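Local coordinates for protein gamma-glutamyl-gamma-aminobutyrate hydrolase PuuD (Escherichia coli, PDB 6VTV) that hydrolyses the gamma-glutamyl linkage of gamma-glutamyl-gamma-aminobutyrate, releasing 4-aminobutanoate and glutamate in the last step of putrescine breakdown, at residues R134-Q139 with L143-D148; P12-V17 with T246-H251; G169-L174 with V209-V214; Q32-N37 with P227-S232. All blocks are in the same frame, centred on the assembly; numbering follows the deposited sequence.

Contacts 2 and 3 lie buried in PuuD and are apolar across their segments; each sets a helix against the same mixed sheet, in contact 2 at strand 13-23 and in contact 3 at strand 209-214, their centres about 18 Å apart. Contact 1, its centre about 19 Å from the centre of the chain, sets a short 3-10 turn against an irregular segment and is partly buried, with L136 and H145 inside and C137 and R146 at the surface. It shares the manganese ion with contact 3 through H145 and E210. Contact 4, also partly buried, combines a salt bridge with a carboxylate, that of the predicted catalytic glutamate, laid over a tyrosine ring near the subunit interface.

Contact 1: residues R134-Q139 with L143-D148; sequences RKLCEQ and LEHRED. With MN (manganese (II) ion), chain D.
R146 meets C137 where a short 3-10 turn (136-138) faces an irregular segment, and its side chain shows how a salt bridge can hold a flat group in place for packing. From CB the chain sets off with CG beside the backbone N, runs extended, and bends at chi3 (-59°), which brings the guanidinium up to C137. R146 NE donates to E144 OE2 at 2.9 Å and R146 NH2 to E144 OE1 at 3.0 Å, a side-on, two-nitrogen grip almost in the guanidinium plane, though the carboxylate is tilted, both oxygens being met on the syn side about 33-34° out of its plane. The backbone N of R146 also donates to E144 OE2, on its anti lone pair. With its rotation fixed in this way, the guanidinium receives C137 CB over one face, 3.4 Å from R146 NH2, while C137 SG lies 3.8 Å from R146 NH1. K135 NZ comes within 4.5 Å of R146 NH1, a like-charge approach that E144 probably offsets.

Deeper in, L136 CD1 touches H145 CB at 4.0 Å. H145 ND1 binds manganese, and its NE2 is hydrogen-bonded to D206. Both segments connect strand 132-133 to helix 153-156; backbone hydrogen bonds join L136 with G188 and H145 with H187, between strands 180-183 and 190-191.

Contact 2: residues P12-V17 with T246-H251; sequences PVIGVV and TACQHH
P12, just ahead of strand 13-23, comes up to residues 246-251 of helix 235-254 at one place, where the CA atoms of P12 and C248 are 6.4 Å apart; from there the strand runs on away from the helix. No hydrogen bond joins the two segments; the helix bonds its backbone groups within its own turns, as in H250 N to T246 O, and the strand pairs with neighbours in the sheet. The side chains do the work. P12 lays its ring against the helix, P12 CB meeting C248 CB at 3.8 Å and P12 CG meeting Q249 CG at 4.0 Å, so the proline touches two successive helix residues. I14 reaches in with its end: CG1 stands beside the backbone N (chi1 -50°) and chi2 of -59° bends I14 CD1 round to C248 SG, 3.7 Å away. C248 is thus touched at CB by the proline and at SG by the isoleucine.

Helix 235-254 continues the apolar surface, with F244 and I245 against I14 and I252 against P12, while Y70 of strand 68-71 also packs on I14. With methyl, methylene and thiol groups meeting and no polar pair across the segments, the contact depends on shape and burial rather than on directed bonds.

Contact 3: residues G169-L174 with V209-V214; sequences GLLSAL and VEAVSV. With MN (manganese (II) ion), chain D.
A classic beta bulge interrupts the strand that meets L171 here: E210 and A211 both face A202 of the neighbouring antiparallel strand. The two bulge residues have different tasks. A211 directs its CB toward helix 170-174, where L171 CD1 lies 4.0 Å from A211 CB, whereas E210 carries its carboxylate to the manganese ion. Two residues further on, S213 CB is met by L170 CD1, also at 4.0 Å, so consecutive leucines of one helical turn rest on two alternate strand residues, and the helix packs on one face of the sheet through them. L171 holds CG beside its backbone N (chi1 -70°), and CD1 is the methyl that touches.

The polar end of S213 is used elsewhere. Its OG is hydrogen-bonded to E201 OE2, and the same carboxylate accepts from the backbone N of L170 and of L171 at the first turn of the helix. E201, on strand 198-203, thereby ties helix and strand together; V165 and L221 add apolar cover to L171 and L170.

Bent at chi2 (-95°), the E210 side chain brings OE2 to 2.2 Å from the manganese, which H145, H161, S185 and H187 also bind, and its OE1 accepts a hydrogen bond from a manganese-bound water.

Contact 4: residues Q32-N37 with P227-S232; sequences QEKYLN and PEWNSS
E228 lies across the face of the Y35 ring, its carboxylate set between an aromatic plane and a lysine. The carboxylate and ring planes are only 18° apart, so the two are stacked; E228 CD is 3.3 Å from Y35 CE1. One carbon nearer the backbone, E228 CG makes a CH-pi contact, 3.9 Å from the centroid of the Y35 ring and 25° off its normal, toward the rim of the ring. The glutamate reaches this pose because CG is placed between the backbone N and the carbonyl carbon (chi1 85°) and the chain then bends at chi2, folding the acid over the tyrosine.

K34 crosses the glutamate at a slant, its CG 3.8 Å from E228 CG, and bends at chi4 to bring NZ to E228 OE2. That salt bridge, 2.8 Å from K34 NZ to E228 OE2, uses the anti lone pair of the oxygen. K34 NZ also donates to Q32 OE1 at 2.8 Å and is hydrogen-bonded to Y157 OH, so several partners fix the ammonium group. Alongside, K34 CD touches the edge of the W229 ring at CE3, 4.0 Å away, while Y157 stacks on that indole.

E228 OE2 is also hydrogen-bonded to H226 ND1, consistent with the Cys-His-Glu triad predicted with C118 for this class I glutamine amidotransferase-like fold. The contact joins the first turn of helix 33-42 to the loop between strand 220-223 and helix 235-254, with I117 of strand 114-117 against both Y35 and E228, and H26 of the second subunit packed on K34.

Contact 1: residues R134-Q139 with L143-D148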
loop_
_atom_site.group_PDB
_atom_site.type_symbol
_atom_site.label_atom_id
_atom_site.label_comp_id
_atom_site.label_asym_id
_atom_site.label_seq_id
_atom_site.Cartn_x
_atom_site.Cartn_y
_atom_site.Cartn_z
ATOM N N ARG B 134 -27.660 -2.145 -9.065
ATOM C CA ARG B 134 -27.283 -1.226 -7.997
ATOM C C ARG B 134 -27.916 -1.585 -6.660
ATOM O O ARG B 134 -27.384 -1.196 -5.614
ATOM C CB ARG B 134 -27.647 0.208 -8.386
ATOM C CG ARG B 134 -26.761 0.766 -9.487
ATOM C CD ARG B 134 -27.418 1.912 -10.235
ATOM N NE ARG B 134 -27.404 3.153 -9.467
ATOM C CZ ARG B 134 -27.650 4.352 -9.986
ATOM N NH1 ARG B 134 -27.925 4.471 -11.278
ATOM N NH2 ARG B 134 -27.618 5.432 -9.217
ATOM N N LYS B 135 -29.029 -2.322 -6.668
ATOM C CA LYS B 135 -29.725 -2.735 -5.445
ATOM C C LYS B 135 -30.250 -4.152 -5.673
ATOM O O LYS B 135 -31.358 -4.337 -6.185
ATOM C CB LYS B 135 -30.853 -1.774 -5.088
ATOM C CG LYS B 135 -30.403 -0.359 -4.759
ATOM C CD LYS B 135 -29.735 -0.290 -3.397
ATOM C CE LYS B 135 -30.755 -0.334 -2.274
ATOM N NZ LYS B 135 -30.096 -0.339 -0.937
ATOM N N LEU B 136 -29.446 -5.150 -5.294
ATOM C CA LEU B 136 -29.897 -6.535 -5.389
ATOM C C LEU B 136 -31.124 -6.782 -4.524
ATOM O O LEU B 136 -31.977 -7.606 -4.875
ATOM C CB LEU B 136 -28.770 -7.486 -4.985
ATOM C CG LEU B 136 -27.541 -7.546 -5.895
ATOM C CD1 LEU B 136 -26.443 -8.383 -5.255
ATOM C CD2 LEU B 136 -27.898 -8.092 -7.267
ATOM N N CYS B 137 -31.236 -6.077 -3.395
ATOM C CA CYS B 137 -32.375 -6.264 -2.508
ATOM C C CYS B 137 -33.689 -5.816 -3.129
ATOM O O CYS B 137 -34.750 -6.181 -2.616
ATOM C CB CYS B 137 -32.141 -5.517 -1.192
ATOM S SG CYS B 137 -31.981 -3.727 -1.373
ATOM N N GLU B 138 -33.650 -5.037 -4.207
ATOM C CA GLU B 138 -34.857 -4.577 -4.881
ATOM C C GLU B 138 -35.308 -5.514 -5.995
ATOM O O GLU B 138 -36.337 -5.252 -6.630
ATOM C CB GLU B 138 -34.641 -3.167 -5.438
ATOM C CG GLU B 138 -34.527 -2.106 -4.355
ATOM C CD GLU B 138 -34.318 -0.713 -4.913
ATOM O OE1 GLU B 138 -34.148 -0.580 -6.145
ATOM O OE2 GLU B 138 -34.319 0.249 -4.118
ATOM N N GLN B 139 -34.565 -6.590 -6.251
ATOM C CA GLN B 139 -34.979 -7.599 -7.212
ATOM C C GLN B 139 -35.613 -8.757 -6.455
ATOM O O GLN B 139 -34.904 -9.469 -5.728
ATOM C CB GLN B 139 -33.787 -8.085 -8.034
ATOM C CG GLN B 139 -32.783 -6.996 -8.385
ATOM C CD GLN B 139 -33.409 -5.841 -9.146
ATOM O OE1 GLN B 139 -34.231 -6.044 -10.040
ATOM N NE2 GLN B 139 -33.022 -4.620 -8.792
ATOM N N LEU B 143 -31.681 -13.992 -3.936
ATOM C CA LEU B 143 -31.391 -14.232 -2.534
ATOM C C LEU B 143 -30.864 -12.956 -1.879
ATOM O O LEU B 143 -30.571 -11.956 -2.540
ATOM C CB LEU B 143 -30.361 -15.353 -2.383
ATOM C CG LEU B 143 -30.625 -16.659 -3.132
ATOM C CD1 LEU B 143 -29.355 -17.491 -3.201
ATOM C CD2 LEU B 143 -31.743 -17.443 -2.468
ATOM N N GLU B 144 -30.735 -13.000 -0.556
ATOM C CA GLU B 144 -30.109 -11.905 0.182
ATOM C C GLU B 144 -28.602 -12.109 0.129
ATOM O O GLU B 144 -28.052 -12.969 0.822
ATOM C CB GLU B 144 -30.619 -11.849 1.616
ATOM C CG GLU B 144 -30.014 -10.717 2.436
ATOM C CD GLU B 144 -30.151 -9.367 1.756
ATOM O OE1 GLU B 144 -31.253 -8.782 1.801
ATOM O OE2 GLU B 144 -29.156 -8.893 1.169
ATOM N N HIS B 145 -27.926 -11.322 -0.704
ATOM C CA HIS B 145 -26.490 -11.462 -0.896
ATOM C C HIS B 145 -25.670 -10.604 0.059
ATOM O O HIS B 145 -24.447 -10.770 0.119
ATOM C CB HIS B 145 -26.122 -11.122 -2.345
ATOM C CG HIS B 145 -26.512 -12.182 -3.329
ATOM N ND1 HIS B 145 -25.696 -13.250 -3.637
ATOM C CD2 HIS B 145 -27.634 -12.341 -4.072
ATOM C CE1 HIS B 145 -26.297 -14.019 -4.527
ATOM N NE2 HIS B 145 -27.474 -13.490 -4.808
ATOM N N ARG B 146 -26.304 -9.706 0.806
ATOM C CA ARG B 146 -25.586 -8.862 1.747
ATOM C C ARG B 146 -25.363 -9.586 3.066
ATOM O O ARG B 146 -26.130 -10.471 3.455
ATOM C CB ARG B 146 -26.352 -7.567 2.009
ATOM C CG ARG B 146 -26.486 -6.664 0.807
ATOM C CD ARG B 146 -27.465 -5.540 1.085
ATOM N NE ARG B 146 -28.789 -6.053 1.424
ATOM C CZ ARG B 146 -29.836 -5.287 1.708
ATOM N NH1 ARG B 146 -29.716 -3.967 1.699
ATOM N NH2 ARG B 146 -31.003 -5.843 2.004
ATOM N N GLU B 147 -24.298 -9.193 3.759
ATOM C CA GLU B 147 -24.054 -9.667 5.108
ATOM C C GLU B 147 -24.888 -8.863 6.103
ATOM O O GLU B 147 -25.428 -7.799 5.790
ATOM C CB GLU B 147 -22.568 -9.562 5.448
ATOM C CG GLU B 147 -22.130 -8.180 5.924
ATOM C CD GLU B 147 -21.980 -7.171 4.794
ATOM O OE1 GLU B 147 -22.249 -7.520 3.624
ATOM O OE2 GLU B 147 -21.591 -6.018 5.080
ATOM N N ASP B 148 -24.998 -9.390 7.322
ATOM C CA ASP B 148 -25.664 -8.677 8.404
ATOM C C ASP B 148 -24.630 -7.814 9.114
ATOM O O ASP B 148 -23.766 -8.357 9.820
ATOM C CB ASP B 148 -26.313 -9.654 9.375
ATOM C CG ASP B 148 -27.306 -8.983 10.308
ATOM O OD1 ASP B 148 -27.287 -7.738 10.414
ATOM O OD2 ASP B 148 -28.107 -9.705 10.941
HETATM MN MN MN D . -23.474 -13.605 -3.234
HETATM O O HOH W 1 -31.706 -9.484 -2.871
HETATM O O HOH W 2 -21.230 -14.027 -2.985
#

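Contact 2: residues P12-V17 with T246-H251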
loop_
_atom_site.group_PDB
_atom_site.type_symbol
_atom_site.label_atom_id
_atom_site.label_comp_id
_atom_site.label_asym_id
_atom_site.label_seq_id
_atom_site.Cartn_x
_atom_site.Cartn_y
_atom_site.Cartn_z
ATOM N N PRO B 12 6.160 -14.217 -7.576
ATOM C CA PRO B 12 5.776 -13.208 -8.569
ATOM C C PRO B 12 5.311 -11.917 -7.911
ATOM O O PRO B 12 4.699 -11.921 -6.841
ATOM C CB PRO B 12 4.631 -13.883 -9.338
ATOM C CG PRO B 12 4.808 -15.347 -9.091
ATOM C CD PRO B 12 5.380 -15.459 -7.711
ATOM N N VAL B 13 5.611 -10.802 -8.571
ATOM C CA VAL B 13 5.206 -9.487 -8.083
ATOM C C VAL B 13 3.730 -9.285 -8.397
ATOM O O VAL B 13 3.321 -9.324 -9.561
ATOM C CB VAL B 13 6.058 -8.373 -8.708
ATOM C CG1 VAL B 13 5.631 -7.017 -8.166
ATOM C CG2 VAL B 13 7.535 -8.621 -8.450
ATOM N N ILE B 14 2.929 -9.061 -7.359
ATOM C CA ILE B 14 1.489 -8.876 -7.495
ATOM C C ILE B 14 1.154 -7.435 -7.142
ATOM O O ILE B 14 1.367 -7.000 -6.003
ATOM C CB ILE B 14 0.708 -9.856 -6.605
ATOM C CG1 ILE B 14 1.211 -11.288 -6.809
ATOM C CG2 ILE B 14 -0.776 -9.767 -6.900
ATOM C CD1 ILE B 14 1.096 -11.783 -8.235
ATOM N N GLY B 15 0.635 -6.692 -8.117
ATOM C CA GLY B 15 0.157 -5.349 -7.860
ATOM C C GLY B 15 -1.247 -5.362 -7.289
ATOM O O GLY B 15 -2.159 -5.929 -7.895
ATOM N N VAL B 16 -1.437 -4.746 -6.125
ATOM C CA VAL B 16 -2.708 -4.774 -5.413
ATOM C C VAL B 16 -3.289 -3.368 -5.402
ATOM O O VAL B 16 -2.687 -2.442 -4.843
ATOM C CB VAL B 16 -2.544 -5.314 -3.984
ATOM C CG1 VAL B 16 -3.899 -5.641 -3.395
ATOM C CG2 VAL B 16 -1.651 -6.543 -3.981
ATOM N N VAL B 17 -4.464 -3.212 -6.014
ATOM C CA VAL B 17 -5.127 -1.916 -6.062
ATOM C C VAL B 17 -5.655 -1.563 -4.680
ATOM O O VAL B 17 -6.327 -2.371 -4.025
ATOM C CB VAL B 17 -6.252 -1.928 -7.109
ATOM C CG1 VAL B 17 -7.140 -0.700 -6.957
ATOM C CG2 VAL B 17 -5.664 -1.989 -8.511
ATOM N N THR B 246 0.054 -19.531 -9.911
ATOM C CA THR B 246 0.557 -20.395 -10.975
ATOM C C THR B 246 0.454 -19.710 -12.332
ATOM O O THR B 246 1.344 -19.852 -13.180
ATOM C CB THR B 246 -0.214 -21.715 -10.988
ATOM O OG1 THR B 246 -0.036 -22.393 -9.738
ATOM C CG2 THR B 246 0.270 -22.616 -12.121
ATOM N N ALA B 247 -0.628 -18.961 -12.553
ATOM C CA ALA B 247 -0.780 -18.220 -13.800
ATOM C C ALA B 247 0.271 -17.126 -13.921
ATOM O O ALA B 247 0.814 -16.892 -15.008
ATOM C CB ALA B 247 -2.184 -17.625 -13.885
ATOM N N CYS B 248 0.571 -16.442 -12.815
ATOM C CA CYS B 248 1.618 -15.426 -12.837
ATOM C C CYS B 248 2.980 -16.050 -13.109
ATOM O O CYS B 248 3.795 -15.479 -13.843
ATOM C CB CYS B 248 1.622 -14.652 -11.521
ATOM S SG CYS B 248 0.026 -13.904 -11.116
ATOM N N GLN B 249 3.245 -17.224 -12.528
ATOM C CA GLN B 249 4.459 -17.958 -12.870
ATOM C C GLN B 249 4.496 -18.289 -14.354
ATOM O O GLN B 249 5.536 -18.143 -15.007
ATOM C CB GLN B 249 4.553 -19.239 -12.045
ATOM C CG GLN B 249 4.877 -19.023 -10.584
ATOM C CD GLN B 249 4.836 -20.313 -9.793
ATOM O OE1 GLN B 249 3.766 -20.867 -9.541
ATOM N NE2 GLN B 249 6.007 -20.802 -9.401
ATOM N N HIS B 250 3.367 -18.742 -14.902
ATOM C CA HIS B 250 3.293 -19.011 -16.334
ATOM C C HIS B 250 3.485 -17.731 -17.138
ATOM O O HIS B 250 4.135 -17.741 -18.189
ATOM C CB HIS B 250 1.956 -19.669 -16.670
ATOM C CG HIS B 250 1.910 -20.288 -18.032
ATOM N ND1 HIS B 250 2.811 -21.245 -18.446
ATOM C CD2 HIS B 250 1.066 -20.092 -19.072
ATOM C CE1 HIS B 250 2.527 -21.609 -19.683
ATOM N NE2 HIS B 250 1.471 -20.925 -20.087
ATOM N N HIS B 251 2.933 -16.617 -16.651
ATOM C CA HIS B 251 3.128 -15.337 -17.325
ATOM C C HIS B 251 4.599 -14.942 -17.339
ATOM O O HIS B 251 5.091 -14.386 -18.329
ATOM C CB HIS B 251 2.287 -14.255 -16.648
ATOM C CG HIS B 251 2.553 -12.874 -17.160
ATOM N ND1 HIS B 251 2.425 -12.535 -18.489
ATOM C CD2 HIS B 251 2.940 -11.746 -16.520
ATOM C CE1 HIS B 251 2.720 -11.256 -18.647
ATOM N NE2 HIS B 251 3.036 -10.755 -17.467
#

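Contact 3: residues G169-L174 with V209-V214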
loop_
_atom_site.group_PDB
_atom_site.type_symbol
_atom_site.label_atom_id
_atom_site.label_comp_id
_atom_site.label_asym_id
_atom_site.label_seq_id
_atom_site.Cartn_x
_atom_site.Cartn_y
_atom_site.Cartn_z
ATOM N N GLY B 169 -14.751 -23.442 -18.295
ATOM C CA GLY B 169 -13.964 -22.257 -18.013
ATOM C C GLY B 169 -12.814 -22.486 -17.054
ATOM O O GLY B 169 -12.358 -23.620 -16.874
ATOM N N LEU B 170 -12.341 -21.405 -16.427
ATOM C CA LEU B 170 -11.204 -21.506 -15.516
ATOM C C LEU B 170 -11.552 -22.317 -14.275
ATOM O O LEU B 170 -10.751 -23.145 -13.825
ATOM C CB LEU B 170 -10.724 -20.110 -15.116
ATOM C CG LEU B 170 -9.851 -19.351 -16.115
ATOM C CD1 LEU B 170 -9.477 -17.988 -15.553
ATOM C CD2 LEU B 170 -8.608 -20.153 -16.458
ATOM N N LEU B 171 -12.736 -22.085 -13.701
ATOM C CA LEU B 171 -13.107 -22.771 -12.467
ATOM C C LEU B 171 -13.190 -24.278 -12.672
ATOM O O LEU B 171 -12.836 -25.053 -11.777
ATOM C CB LEU B 171 -14.436 -22.228 -11.942
ATOM C CG LEU B 171 -14.417 -20.803 -11.390
ATOM C CD1 LEU B 171 -15.751 -20.468 -10.741
ATOM C CD2 LEU B 171 -13.276 -20.626 -10.401
ATOM N N SER B 172 -13.655 -24.712 -13.846
ATOM C CA SER B 172 -13.727 -26.142 -14.124
ATOM C C SER B 172 -12.335 -26.759 -14.191
ATOM O O SER B 172 -12.125 -27.884 -13.723
ATOM C CB SER B 172 -14.485 -26.386 -15.427
ATOM O OG SER B 172 -15.876 -26.210 -15.241
ATOM N N ALA B 173 -11.374 -26.038 -14.768
ATOM C CA ALA B 173 -10.009 -26.549 -14.827
ATOM C C ALA B 173 -9.362 -26.555 -13.448
ATOM O O ALA B 173 -8.592 -27.466 -13.121
ATOM C CB ALA B 173 -9.179 -25.721 -15.808
ATOM N N LEU B 174 -9.669 -25.553 -12.622
ATOM C CA LEU B 174 -9.075 -25.472 -11.293
ATOM C C LEU B 174 -9.753 -26.407 -10.300
ATOM O O LEU B 174 -9.117 -26.843 -9.335
ATOM C CB LEU B 174 -9.138 -24.034 -10.775
ATOM C CG LEU B 174 -8.254 -23.008 -11.483
ATOM C CD1 LEU B 174 -8.722 -21.601 -11.157
ATOM C CD2 LEU B 174 -6.795 -23.194 -11.097
ATOM N N VAL B 209 -24.898 -13.954 -11.483
ATOM C CA VAL B 209 -23.529 -14.305 -11.836
ATOM C C VAL B 209 -22.621 -14.001 -10.651
ATOM O O VAL B 209 -22.562 -12.862 -10.170
ATOM C CB VAL B 209 -23.078 -13.553 -13.094
ATOM C CG1 VAL B 209 -21.604 -13.792 -13.345
ATOM C CG2 VAL B 209 -23.904 -13.990 -14.295
ATOM N N GLU B 210 -21.914 -15.021 -10.169
ATOM C CA GLU B 210 -21.021 -14.881 -9.026
ATOM C C GLU B 210 -19.551 -15.014 -9.397
ATOM O O GLU B 210 -18.691 -14.816 -8.533
ATOM C CB GLU B 210 -21.378 -15.912 -7.946
ATOM C CG GLU B 210 -22.624 -15.568 -7.142
ATOM C CD GLU B 210 -22.304 -14.850 -5.844
ATOM O OE1 GLU B 210 -21.184 -15.033 -5.321
ATOM O OE2 GLU B 210 -23.170 -14.100 -5.345
ATOM N N ALA B 211 -19.238 -15.337 -10.651
ATOM C CA ALA B 211 -17.856 -15.464 -11.089
ATOM C C ALA B 211 -17.803 -15.342 -12.606
ATOM O O ALA B 211 -18.670 -15.871 -13.304
ATOM C CB ALA B 211 -17.246 -16.797 -10.638
ATOM N N VAL B 212 -16.782 -14.642 -13.104
ATOM C CA VAL B 212 -16.587 -14.422 -14.534
ATOM C C VAL B 212 -15.112 -14.614 -14.864
ATOM O O VAL B 212 -14.252 -14.649 -13.984
ATOM C CB VAL B 212 -17.048 -13.020 -14.987
ATOM C CG1 VAL B 212 -18.553 -12.887 -14.880
ATOM C CG2 VAL B 212 -16.349 -11.939 -14.171
ATOM N N SER B 213 -14.829 -14.733 -16.159
ATOM C CA SER B 213 -13.456 -14.770 -16.637
ATOM C C SER B 213 -13.415 -14.213 -18.052
ATOM O O SER B 213 -14.381 -14.329 -18.809
ATOM C CB SER B 213 -12.868 -16.187 -16.599
ATOM O OG SER B 213 -13.302 -16.959 -17.703
ATOM N N VAL B 214 -12.288 -13.598 -18.397
ATOM C CA VAL B 214 -12.128 -12.978 -19.708
ATOM C C VAL B 214 -11.763 -14.052 -20.723
ATOM O O VAL B 214 -10.783 -14.785 -20.546
ATOM C CB VAL B 214 -11.067 -11.869 -19.674
ATOM C CG1 VAL B 214 -10.766 -11.378 -21.081
ATOM C CG2 VAL B 214 -11.535 -10.718 -18.799
HETATM MN MN MN D . -23.474 -13.605 -3.234
HETATM O O HOH W 2 -21.230 -14.027 -2.985
#

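Contact 4: residues Q32-N37 with P227-S232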
loop_
_atom_site.group_PDB
_atom_site.type_symbol
_atom_site.label_atom_id
_atom_site.label_comp_id
_atom_site.label_asym_id
_atom_site.label_seq_id
_atom_site.Cartn_x
_atom_site.Cartn_y
_atom_site.Cartn_z
ATOM N N GLN B 32 -6.657 -3.878 3.134
ATOM C CA GLN B 32 -6.910 -4.781 4.247
ATOM C C GLN B 32 -5.900 -5.922 4.253
ATOM O O GLN B 32 -5.528 -6.453 3.203
ATOM C CB GLN B 32 -8.335 -5.329 4.170
ATOM C CG GLN B 32 -9.401 -4.332 4.599
ATOM C CD GLN B 32 -10.786 -4.942 4.635
ATOM O OE1 GLN B 32 -11.039 -5.967 4.004
ATOM N NE2 GLN B 32 -11.693 -4.315 5.375
ATOM N N GLU B 33 -5.452 -6.294 5.456
ATOM C CA GLU B 33 -4.393 -7.289 5.579
ATOM C C GLU B 33 -4.838 -8.667 5.101
ATOM O O GLU B 33 -4.007 -9.446 4.622
ATOM C CB GLU B 33 -3.904 -7.363 7.027
ATOM C CG GLU B 33 -3.056 -6.175 7.452
ATOM C CD GLU B 33 -2.289 -6.424 8.738
ATOM O OE1 GLU B 33 -2.430 -7.523 9.319
ATOM O OE2 GLU B 33 -1.545 -5.518 9.169
ATOM N N LYS B 34 -6.129 -8.990 5.217
ATOM C CA LYS B 34 -6.571 -10.324 4.822
ATOM C C LYS B 34 -6.409 -10.552 3.323
ATOM O O LYS B 34 -6.173 -11.687 2.896
ATOM C CB LYS B 34 -8.019 -10.567 5.254
ATOM C CG LYS B 34 -9.043 -9.556 4.763
ATOM C CD LYS B 34 -10.442 -10.028 5.148
ATOM C CE LYS B 34 -11.479 -8.917 5.065
ATOM N NZ LYS B 34 -11.882 -8.612 3.662
ATOM N N TYR B 35 -6.518 -9.498 2.511
ATOM C CA TYR B 35 -6.192 -9.641 1.095
ATOM C C TYR B 35 -4.704 -9.907 0.906
ATOM O O TYR B 35 -4.309 -10.662 0.011
ATOM C CB TYR B 35 -6.620 -8.393 0.325
ATOM C CG TYR B 35 -8.116 -8.191 0.290
ATOM C CD1 TYR B 35 -8.920 -8.958 -0.542
ATOM C CD2 TYR B 35 -8.726 -7.246 1.102
ATOM C CE1 TYR B 35 -10.290 -8.779 -0.575
ATOM C CE2 TYR B 35 -10.095 -7.061 1.079
ATOM C CZ TYR B 35 -10.872 -7.832 0.241
ATOM O OH TYR B 35 -12.234 -7.651 0.216
ATOM N N LEU B 36 -3.869 -9.305 1.757
ATOM C CA LEU B 36 -2.428 -9.505 1.665
ATOM C C LEU B 36 -2.029 -10.896 2.134
ATOM O O LEU B 36 -1.187 -11.550 1.507
ATOM C CB LEU B 36 -1.703 -8.442 2.487
ATOM C CG LEU B 36 -1.685 -7.052 1.861
ATOM C CD1 LEU B 36 -1.339 -6.002 2.900
ATOM C CD2 LEU B 36 -0.699 -7.027 0.712
ATOM N N ASN B 37 -2.616 -11.359 3.241
ATOM C CA ASN B 37 -2.248 -12.658 3.798
ATOM C C ASN B 37 -2.515 -13.783 2.806
ATOM O O ASN B 37 -1.748 -14.752 2.734
ATOM C CB ASN B 37 -3.011 -12.904 5.100
ATOM C CG ASN B 37 -2.753 -11.833 6.142
ATOM O OD1 ASN B 37 -1.672 -11.245 6.192
ATOM N ND2 ASN B 37 -3.749 -11.573 6.981
ATOM N N PRO B 227 -12.871 -14.995 -1.114
ATOM C CA PRO B 227 -11.977 -16.124 -0.817
ATOM C C PRO B 227 -10.767 -15.739 0.019
ATOM O O PRO B 227 -10.070 -16.634 0.512
ATOM C CB PRO B 227 -11.559 -16.611 -2.208
ATOM C CG PRO B 227 -11.623 -15.383 -3.061
ATOM C CD PRO B 227 -12.734 -14.525 -2.505
ATOM N N GLU B 228 -10.495 -14.445 0.199
ATOM C CA GLU B 228 -9.363 -14.031 1.019
ATOM C C GLU B 228 -9.586 -14.304 2.500
ATOM O O GLU B 228 -8.618 -14.318 3.268
ATOM C CB GLU B 228 -9.076 -12.542 0.805
ATOM C CG GLU B 228 -9.911 -11.617 1.680
ATOM C CD GLU B 228 -11.302 -11.374 1.124
ATOM O OE1 GLU B 228 -11.641 -11.959 0.074
ATOM O OE2 GLU B 228 -12.059 -10.590 1.737
ATOM N N TRP B 229 -10.833 -14.526 2.915
ATOM C CA TRP B 229 -11.162 -14.722 4.323
ATOM C C TRP B 229 -10.579 -16.040 4.814
ATOM O O TRP B 229 -11.063 -17.114 4.442
ATOM C CB TRP B 229 -12.676 -14.696 4.509
ATOM C CG TRP B 229 -13.109 -14.967 5.912
ATOM C CD1 TRP B 229 -13.710 -16.100 6.378
ATOM C CD2 TRP B 229 -12.984 -14.086 7.035
ATOM N NE1 TRP B 229 -13.962 -15.982 7.723
ATOM C CE2 TRP B 229 -13.528 -14.754 8.150
ATOM C CE3 TRP B 229 -12.467 -12.799 7.206
ATOM C CZ2 TRP B 229 -13.567 -14.179 9.419
ATOM C CZ3 TRP B 229 -12.506 -12.230 8.465
ATOM C CH2 TRP B 229 -13.052 -12.919 9.555
ATOM N N ASN B 230 -9.549 -15.958 5.657
ATOM C CA ASN B 230 -8.867 -17.130 6.210
ATOM C C ASN B 230 -8.559 -18.147 5.116
ATOM O O ASN B 230 -8.844 -19.341 5.237
ATOM C CB ASN B 230 -9.690 -17.764 7.331
ATOM C CG ASN B 230 -9.843 -16.849 8.532
ATOM O OD1 ASN B 230 -10.957 -16.519 8.938
ATOM N ND2 ASN B 230 -8.720 -16.434 9.105
ATOM N N SER B 231 -7.960 -17.649 4.028
ATOM C CA SER B 231 -7.815 -18.441 2.810
ATOM C C SER B 231 -7.080 -19.753 3.057
ATOM O O SER B 231 -7.373 -20.758 2.401
ATOM C CB SER B 231 -7.083 -17.630 1.743
ATOM O OG SER B 231 -5.789 -17.264 2.190
ATOM N N SER B 232 -6.126 -19.764 3.991
ATOM C CA SER B 232 -5.372 -20.981 4.261
ATOM C C SER B 232 -6.242 -22.082 4.850
ATOM O O SER B 232 -5.893 -23.262 4.733
ATOM C CB SER B 232 -4.206 -20.679 5.206
ATOM O OG SER B 232 -4.665 -20.096 6.414
#